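Local coordinates for FLAP endonuclease-1 protein (Methanocaldococcus jannaschii, PDB 1A76) that cuts the 5' flaps of displaced DNA strands during replication and repair, acting as both a flap endonuclease and a 5'-3' exonuclease, at residues A[7-19]-A[194-207]. Numbering follows the deposited sequence.
Sequences DFIPKNIISFEDL and MPELIELNEVLEDL
An antiparallel edge pairing, short strand 12-13 against strand 196-199, joins the N-domain to the I-domain along one edge of the central sheet. Asn12 and Leu197 form the hydrogen-bonded pair, Asn12 N to Leu197 O at 3.0 Å and Leu197 N to Asn12 O at 2.8 Å, and Ile14 N continues the pattern onto Pro195 O. On the Ile13 face, extended Glu196 reaches Lys11, whose bent chain (CG between the backbone N and the carbonyl carbon, chi1 71°) brings NZ to within 2.6 Å of Glu196 OE2, from above the carboxylate plane. Arg186 adds a second salt bridge to this oxygen and Tyr174 OH bonds to both it and Lys11 NZ; the two positive charges would probably favour the ionised carboxylate. A leucine in place of Glu196 would probably leave Lys11 and Arg186 without their anionic mate. Just before strand 12-13, the Pro10 ring lies against helix 200-207, its CG 3.5 Å from Val203 CA, while Ile9 CG2 meets Val203 CG1 at 4.0 Å. At the other end Ile13 CG2 touches Met194 CE, and Ile14 CG2 packs on Pro195 CB. Segment 7-19 thus supplies an outermost strand of the PIN-like nuclease sheet of the FEN1 family.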
ATOM      1  N   ASP A   7       0.891 -17.112   8.817  1.00 37.14           N
ATOM      2  CA  ASP A   7       1.138 -18.449   9.343  1.00 36.99           C
ATOM      3  C   ASP A   7       0.762 -19.595   8.403  1.00 32.84           C
ATOM      4  O   ASP A   7       1.101 -20.742   8.663  1.00 34.42           O
ATOM      5  CB  ASP A   7       0.362 -18.607  10.661  1.00 42.10           C
ATOM      6  CG  ASP A   7       0.686 -19.899  11.390  1.00 47.06           C
ATOM      7  OD1 ASP A   7       0.042 -20.932  11.098  1.00 48.76           O
ATOM      8  OD2 ASP A   7       1.584 -19.878  12.262  1.00 52.03           O
ATOM      9  N   PHE A   8       0.089 -19.288   7.302  1.00 26.40           N
ATOM     10  CA  PHE A   8      -0.359 -20.343   6.407  1.00 22.18           C
ATOM     11  C   PHE A   8       0.251 -20.460   5.028  1.00 20.50           C
ATOM     12  O   PHE A   8      -0.021 -21.419   4.321  1.00 19.94           O
ATOM     13  CB  PHE A   8      -1.873 -20.259   6.293  1.00 22.03           C
ATOM     14  CG  PHE A   8      -2.552 -20.150   7.617  1.00 22.21           C
ATOM     15  CD1 PHE A   8      -2.721 -21.281   8.414  1.00 18.87           C
ATOM     16  CD2 PHE A   8      -2.975 -18.914   8.098  1.00 16.92           C
ATOM     17  CE1 PHE A   8      -3.299 -21.185   9.676  1.00 20.87           C
ATOM     18  CE2 PHE A   8      -3.554 -18.808   9.356  1.00 19.87           C
ATOM     19  CZ  PHE A   8      -3.715 -19.950  10.149  1.00 20.22           C
ATOM     20  N   ILE A   9       1.081 -19.512   4.633  1.00 16.73           N
ATOM     21  CA  ILE A   9       1.679 -19.608   3.315  1.00 14.80           C
ATOM     22  C   ILE A   9       3.194 -19.629   3.371  1.00 13.24           C
ATOM     23  O   ILE A   9       3.797 -19.095   4.304  1.00 13.59           O
ATOM     24  CB  ILE A   9       1.216 -18.444   2.413  1.00 12.72           C
ATOM     25  CG1 ILE A   9       1.691 -17.112   2.989  1.00  8.96           C
ATOM     26  CG2 ILE A   9      -0.307 -18.438   2.318  1.00 12.59           C
ATOM     27  CD1 ILE A   9       1.218 -15.915   2.204  1.00  6.50           C
ATOM     28  N   PRO A  10       3.831 -20.292   2.391  1.00 11.43           N
ATOM     29  CA  PRO A  10       5.298 -20.338   2.379  1.00 11.39           C
ATOM     30  C   PRO A  10       5.887 -18.952   2.137  1.00 11.06           C
ATOM     31  O   PRO A  10       5.331 -18.147   1.397  1.00  9.04           O
ATOM     32  CB  PRO A  10       5.632 -21.321   1.252  1.00 14.36           C
ATOM     33  CG  PRO A  10       4.404 -21.362   0.382  1.00 11.88           C
ATOM     34  CD  PRO A  10       3.229 -21.076   1.290  1.00 11.20           C
ATOM     35  N   LYS A  11       6.999 -18.664   2.803  1.00 14.60           N
ATOM     36  CA  LYS A  11       7.674 -17.386   2.641  1.00 17.68           C
ATOM     37  C   LYS A  11       9.093 -17.571   3.121  1.00 17.66           C
ATOM     38  O   LYS A  11       9.385 -18.530   3.828  1.00 16.07           O
ATOM     39  CB  LYS A  11       6.980 -16.294   3.452  1.00 20.15           C
ATOM     40  CG  LYS A  11       7.155 -16.427   4.943  1.00 26.04           C
ATOM     41  CD  LYS A  11       5.850 -16.825   5.604  1.00 27.99           C
ATOM     42  CE  LYS A  11       5.111 -15.611   6.114  1.00 31.80           C
ATOM     43  NZ  LYS A  11       4.666 -14.780   4.969  1.00 34.40           N
ATOM     44  N   ASN A  12       9.986 -16.673   2.727  1.00 15.64           N
ATOM     45  CA  ASN A  12      11.372 -16.797   3.148  1.00 16.20           C
ATOM     46  C   ASN A  12      12.018 -15.461   3.466  1.00 14.22           C
ATOM     47  O   ASN A  12      11.748 -14.443   2.824  1.00 15.00           O
ATOM     48  CB  ASN A  12      12.188 -17.509   2.065  1.00 19.98           C
ATOM     49  CG  ASN A  12      11.680 -18.919   1.778  1.00 25.92           C
ATOM     50  OD1 ASN A  12      11.955 -19.854   2.530  1.00 26.59           O
ATOM     51  ND2 ASN A  12      10.934 -19.072   0.689  1.00 25.27           N
ATOM     52  N   ILE A  13      12.882 -15.479   4.462  1.00 13.53           N
ATOM     53  CA  ILE A  13      13.618 -14.284   4.853  1.00 13.34           C
ATOM     54  C   ILE A  13      14.620 -14.058   3.725  1.00 13.32           C
ATOM     55  O   ILE A  13      15.189 -15.013   3.190  1.00 10.20           O
ATOM     56  CB  ILE A  13      14.386 -14.495   6.204  1.00 11.22           C
ATOM     57  CG1 ILE A  13      13.439 -14.297   7.396  1.00  8.61           C
ATOM     58  CG2 ILE A  13      15.578 -13.525   6.293  1.00  8.31           C
ATOM     59  CD1 ILE A  13      13.942 -14.938   8.733  1.00  5.43           C
ATOM     60  N   ILE A  14      14.800 -12.807   3.329  1.00 15.02           N
ATOM     61  CA  ILE A  14      15.765 -12.482   2.289  1.00 15.87           C
ATOM     62  C   ILE A  14      16.658 -11.359   2.814  1.00 14.97           C
ATOM     63  O   ILE A  14      16.183 -10.452   3.492  1.00 15.20           O
ATOM     64  CB  ILE A  14      15.066 -12.038   0.957  1.00 18.28           C
ATOM     65  CG1 ILE A  14      16.112 -11.917  -0.157  1.00 16.71           C
ATOM     66  CG2 ILE A  14      14.319 -10.709   1.151  1.00 16.88           C
ATOM     67  CD1 ILE A  14      15.539 -11.852  -1.573  1.00 13.98           C
ATOM     68  N   SER A  15      17.956 -11.414   2.528  1.00 14.16           N
ATOM     69  CA  SER A  15      18.824 -10.347   3.009  1.00 14.28           C
ATOM     70  C   SER A  15      18.699  -9.102   2.123  1.00 14.25           C
ATOM     71  O   SER A  15      18.245  -9.185   0.983  1.00 10.61           O
ATOM     72  CB  SER A  15      20.275 -10.808   3.031  1.00 12.42           C
ATOM     73  OG  SER A  15      20.716 -11.088   1.714  1.00 11.02           O
ATOM     74  N   PHE A  16      19.087  -7.950   2.656  1.00 16.37           N
ATOM     75  CA  PHE A  16      19.044  -6.711   1.887  1.00 20.28           C
ATOM     76  C   PHE A  16      19.986  -6.849   0.691  1.00 19.28           C
ATOM     77  O   PHE A  16      19.749  -6.285  -0.377  1.00 19.35           O
ATOM     78  CB  PHE A  16      19.485  -5.535   2.768  1.00 20.08           C
ATOM     79  CG  PHE A  16      18.888  -4.213   2.380  1.00 23.59           C
ATOM     80  CD1 PHE A  16      17.614  -4.134   1.836  1.00 26.87           C
ATOM     81  CD2 PHE A  16      19.609  -3.040   2.568  1.00 26.69           C
ATOM     82  CE1 PHE A  16      17.065  -2.904   1.486  1.00 26.90           C
ATOM     83  CE2 PHE A  16      19.075  -1.802   2.221  1.00 26.36           C
ATOM     84  CZ  PHE A  16      17.800  -1.733   1.678  1.00 27.61           C
ATOM     85  N   GLU A  17      21.053  -7.620   0.869  1.00 23.18           N
ATOM     86  CA  GLU A  17      22.026  -7.819  -0.199  1.00 26.01           C
ATOM     87  C   GLU A  17      21.441  -8.524  -1.419  1.00 24.49           C
ATOM     88  O   GLU A  17      21.694  -8.126  -2.554  1.00 22.80           O
ATOM     89  CB  GLU A  17      23.222  -8.629   0.314  1.00 31.82           C
ATOM     90  CG  GLU A  17      24.276  -8.925  -0.749  1.00 37.66           C
ATOM     91  CD  GLU A  17      24.268 -10.374  -1.205  1.00 41.61           C
ATOM     92  OE1 GLU A  17      24.793 -11.238  -0.466  1.00 44.29           O
ATOM     93  OE2 GLU A  17      23.737 -10.651  -2.307  1.00 45.88           O
ATOM     94  N   ASP A  18      20.665  -9.576  -1.183  1.00 22.14           N
ATOM     95  CA  ASP A  18      20.081 -10.327  -2.284  1.00 20.15           C
ATOM     96  C   ASP A  18      18.934  -9.567  -2.948  1.00 17.23           C
ATOM     97  O   ASP A  18      18.332 -10.041  -3.901  1.00 17.23           O
ATOM     98  CB  ASP A  18      19.606 -11.703  -1.796  1.00 22.37           C
ATOM     99  CG  ASP A  18      20.768 -12.644  -1.472  1.00 25.20           C
ATOM    100  OD1 ASP A  18      21.923 -12.313  -1.806  1.00 26.20           O
ATOM    101  OD2 ASP A  18      20.528 -13.714  -0.878  1.00 27.53           O
ATOM    102  N   LEU A  19      18.648  -8.380  -2.436  1.00 16.74           N
ATOM    103  CA  LEU A  19      17.592  -7.529  -2.977  1.00 16.40           C
ATOM    104  C   LEU A  19      18.258  -6.444  -3.839  1.00 16.07           C
ATOM    105  O   LEU A  19      17.588  -5.658  -4.516  1.00 14.07           O
ATOM    106  CB  LEU A  19      16.837  -6.882  -1.817  1.00 16.81           C
ATOM    107  CG  LEU A  19      15.351  -7.117  -1.547  1.00 18.04           C
ATOM    108  CD1 LEU A  19      14.852  -8.331  -2.277  1.00 14.81           C
ATOM    109  CD2 LEU A  19      15.134  -7.225  -0.035  1.00 16.34           C
ATOM    110  N   MET A 194      13.402  -9.148   9.626  1.00 13.32           N
ATOM    111  CA  MET A 194      14.116  -9.240   8.367  1.00  9.48           C
ATOM    112  C   MET A 194      13.210  -9.145   7.146  1.00  9.70           C
ATOM    113  O   MET A 194      12.028  -9.476   7.206  1.00 11.12           O
ATOM    114  CB  MET A 194      14.868 -10.568   8.303  1.00  7.44           C
ATOM    115  CG  MET A 194      16.066 -10.617   9.193  1.00 10.57           C
ATOM    116  SD  MET A 194      17.442  -9.817   8.399  1.00 12.24           S
ATOM    117  CE  MET A 194      17.964 -11.076   7.287  1.00 12.40           C
ATOM    118  N   PRO A 195      13.755  -8.669   6.020  1.00  9.70           N
ATOM    119  CA  PRO A 195      12.922  -8.574   4.819  1.00  9.88           C
ATOM    120  C   PRO A 195      12.368  -9.964   4.573  1.00  9.53           C
ATOM    121  O   PRO A 195      13.046 -10.956   4.846  1.00  6.80           O
ATOM    122  CB  PRO A 195      13.900  -8.156   3.728  1.00  9.15           C
ATOM    123  CG  PRO A 195      15.015  -7.505   4.450  1.00 12.43           C
ATOM    124  CD  PRO A 195      15.123  -8.183   5.789  1.00  9.36           C
ATOM    125  N   GLU A 196      11.140 -10.036   4.079  1.00 12.38           N
ATOM    126  CA  GLU A 196      10.500 -11.313   3.806  1.00 11.09           C
ATOM    127  C   GLU A 196       9.923 -11.358   2.391  1.00 11.05           C
ATOM    128  O   GLU A 196       9.135 -10.489   1.988  1.00  8.84           O
ATOM    129  CB  GLU A 196       9.387 -11.565   4.823  1.00  8.57           C
ATOM    130  CG  GLU A 196       8.355 -12.612   4.383  1.00 12.64           C
ATOM    131  CD  GLU A 196       7.313 -12.881   5.459  1.00 13.61           C
ATOM    132  OE1 GLU A 196       7.701 -13.334   6.550  1.00 15.71           O
ATOM    133  OE2 GLU A 196       6.111 -12.635   5.220  1.00 15.55           O
ATOM    134  N   LEU A 197      10.317 -12.379   1.645  1.00  9.84           N
ATOM    135  CA  LEU A 197       9.838 -12.535   0.286  1.00 11.23           C
ATOM    136  C   LEU A 197       8.790 -13.637   0.186  1.00 11.23           C
ATOM    137  O   LEU A 197       8.950 -14.728   0.751  1.00 11.53           O
ATOM    138  CB  LEU A 197      11.010 -12.857  -0.652  1.00 10.17           C
ATOM    139  CG  LEU A 197      10.640 -13.225  -2.093  1.00  8.88           C
ATOM    140  CD1 LEU A 197      10.203 -11.981  -2.839  1.00 11.57           C
ATOM    141  CD2 LEU A 197      11.821 -13.884  -2.776  1.00 13.18           C
ATOM    142  N   ILE A 198       7.711 -13.328  -0.526  1.00  8.56           N
ATOM    143  CA  ILE A 198       6.634 -14.284  -0.767  1.00 10.36           C
ATOM    144  C   ILE A 198       6.517 -14.402  -2.283  1.00  8.55           C
ATOM    145  O   ILE A 198       6.273 -13.408  -2.972  1.00 10.79           O
ATOM    146  CB  ILE A 198       5.259 -13.810  -0.207  1.00  7.11           C
ATOM    147  CG1 ILE A 198       5.328 -13.604   1.310  1.00  7.98           C
ATOM    148  CG2 ILE A 198       4.187 -14.872  -0.511  1.00  9.50           C
ATOM    149  CD1 ILE A 198       5.383 -12.154   1.743  1.00  8.25           C
ATOM    150  N   GLU A 199       6.731 -15.606  -2.805  1.00  5.18           N
ATOM    151  CA  GLU A 199       6.613 -15.850  -4.243  1.00 10.41           C
ATOM    152  C   GLU A 199       5.296 -16.564  -4.481  1.00  9.54           C
ATOM    153  O   GLU A 199       5.109 -17.679  -4.004  1.00 10.33           O
ATOM    154  CB  GLU A 199       7.764 -16.732  -4.758  1.00 16.21           C
ATOM    155  CG  GLU A 199       8.046 -16.540  -6.246  1.00 26.74           C
ATOM    156  CD  GLU A 199       8.785 -17.709  -6.886  1.00 34.27           C
ATOM    157  OE1 GLU A 199       9.566 -18.381  -6.179  1.00 35.87           O
ATOM    158  OE2 GLU A 199       8.587 -17.950  -8.101  1.00 35.96           O
ATOM    159  N   LEU A 200       4.396 -15.924  -5.221  1.00 10.44           N
ATOM    160  CA  LEU A 200       3.069 -16.488  -5.508  1.00 13.07           C
ATOM    161  C   LEU A 200       3.120 -17.910  -6.082  1.00 15.16           C
ATOM    162  O   LEU A 200       2.373 -18.786  -5.649  1.00 14.09           O
ATOM    163  CB  LEU A 200       2.297 -15.566  -6.457  1.00  9.56           C
ATOM    164  CG  LEU A 200       0.828 -15.904  -6.799  1.00 10.43           C
ATOM    165  CD1 LEU A 200      -0.051 -15.889  -5.535  1.00  9.75           C
ATOM    166  CD2 LEU A 200       0.291 -14.896  -7.819  1.00  8.78           C
ATOM    167  N   ASN A 201       4.003 -18.138  -7.050  1.00 16.35           N
ATOM    168  CA  ASN A 201       4.137 -19.460  -7.643  1.00 16.85           C
ATOM    169  C   ASN A 201       4.447 -20.492  -6.570  1.00 14.74           C
ATOM    170  O   ASN A 201       3.907 -21.589  -6.593  1.00 12.88           O
ATOM    171  CB  ASN A 201       5.244 -19.485  -8.698  1.00 20.93           C
ATOM    172  CG  ASN A 201       5.165 -20.712  -9.584  1.00 25.49           C
ATOM    173  OD1 ASN A 201       4.168 -20.926 -10.272  1.00 28.45           O
ATOM    174  ND2 ASN A 201       6.209 -21.529  -9.565  1.00 26.95           N
ATOM    175  N   GLU A 202       5.323 -20.139  -5.636  1.00 12.92           N
ATOM    176  CA  GLU A 202       5.670 -21.061  -4.563  1.00 14.71           C
ATOM    177  C   GLU A 202       4.470 -21.349  -3.659  1.00 14.13           C
ATOM    178  O   GLU A 202       4.247 -22.500  -3.270  1.00 12.29           O
ATOM    179  CB  GLU A 202       6.820 -20.500  -3.728  1.00 18.26           C
ATOM    180  CG  GLU A 202       6.813 -20.971  -2.281  1.00 23.35           C
ATOM    181  CD  GLU A 202       8.147 -20.753  -1.597  1.00 26.33           C
ATOM    182  OE1 GLU A 202       8.556 -19.583  -1.455  1.00 31.59           O
ATOM    183  OE2 GLU A 202       8.790 -21.751  -1.205  1.00 28.00           O
ATOM    184  N   VAL A 203       3.713 -20.304  -3.316  1.00 13.15           N
ATOM    185  CA  VAL A 203       2.536 -20.446  -2.469  1.00 11.45           C
ATOM    186  C   VAL A 203       1.566 -21.447  -3.103  1.00 11.39           C
ATOM    187  O   VAL A 203       1.135 -22.407  -2.470  1.00 12.17           O
ATOM    188  CB  VAL A 203       1.775 -19.091  -2.286  1.00 12.41           C
ATOM    189  CG1 VAL A 203       0.489 -19.324  -1.493  1.00  9.05           C
ATOM    190  CG2 VAL A 203       2.643 -18.083  -1.550  1.00  5.98           C
ATOM    191  N   LEU A 204       1.235 -21.217  -4.369  1.00 12.53           N
ATOM    192  CA  LEU A 204       0.291 -22.081  -5.087  1.00 12.75           C
ATOM    193  C   LEU A 204       0.747 -23.536  -5.245  1.00 13.86           C
ATOM    194  O   LEU A 204      -0.047 -24.457  -5.040  1.00 11.63           O
ATOM    195  CB  LEU A 204      -0.015 -21.468  -6.457  1.00 11.75           C
ATOM    196  CG  LEU A 204      -0.382 -19.982  -6.411  1.00  7.07           C
ATOM    197  CD1 LEU A 204      -0.887 -19.509  -7.770  1.00  8.66           C
ATOM    198  CD2 LEU A 204      -1.457 -19.778  -5.338  1.00  7.07           C
ATOM    199  N   GLU A 205       2.015 -23.744  -5.602  1.00 10.07           N
ATOM    200  CA  GLU A 205       2.543 -25.095  -5.784  1.00 12.40           C
ATOM    201  C   GLU A 205       2.609 -25.855  -4.457  1.00 12.23           C
ATOM    202  O   GLU A 205       2.234 -27.030  -4.383  1.00 12.29           O
ATOM    203  CB  GLU A 205       3.940 -25.049  -6.424  1.00 14.61           C
ATOM    204  CG  GLU A 205       3.967 -24.492  -7.864  1.00 14.62           C
ATOM    205  CD  GLU A 205       3.480 -25.475  -8.923  1.00 13.06           C
ATOM    206  OE1 GLU A 205       2.923 -26.538  -8.572  1.00 12.48           O
ATOM    207  OE2 GLU A 205       3.652 -25.169 -10.121  1.00 14.20           O
ATOM    208  N   ASP A 206       3.086 -25.182  -3.414  1.00 11.80           N
ATOM    209  CA  ASP A 206       3.194 -25.796  -2.094  1.00 12.78           C
ATOM    210  C   ASP A 206       1.849 -26.164  -1.483  1.00 13.39           C
ATOM    211  O   ASP A 206       1.719 -27.229  -0.887  1.00 12.57           O
ATOM    212  CB  ASP A 206       3.947 -24.871  -1.139  1.00 12.84           C
ATOM    213  CG  ASP A 206       5.435 -24.880  -1.388  1.00 14.79           C
ATOM    214  OD1 ASP A 206       5.842 -25.398  -2.457  1.00 16.13           O
ATOM    215  OD2 ASP A 206       6.191 -24.374  -0.531  1.00 17.44           O
ATOM    216  N   LEU A 207       0.859 -25.283  -1.627  1.00 13.62           N
ATOM    217  CA  LEU A 207      -0.475 -25.530  -1.076  1.00 14.30           C
ATOM    218  C   LEU A 207      -1.367 -26.311  -2.045  1.00 14.44           C
ATOM    219  O   LEU A 207      -2.448 -26.773  -1.679  1.00 12.01           O
ATOM    220  CB  LEU A 207      -1.157 -24.204  -0.708  1.00 18.24           C
ATOM    221  CG  LEU A 207      -0.676 -23.495   0.569  1.00 20.74           C
ATOM    222  CD1 LEU A 207      -1.418 -22.179   0.737  1.00 19.01           C
ATOM    223  CD2 LEU A 207      -0.922 -24.369   1.779  1.00 21.70           C
TER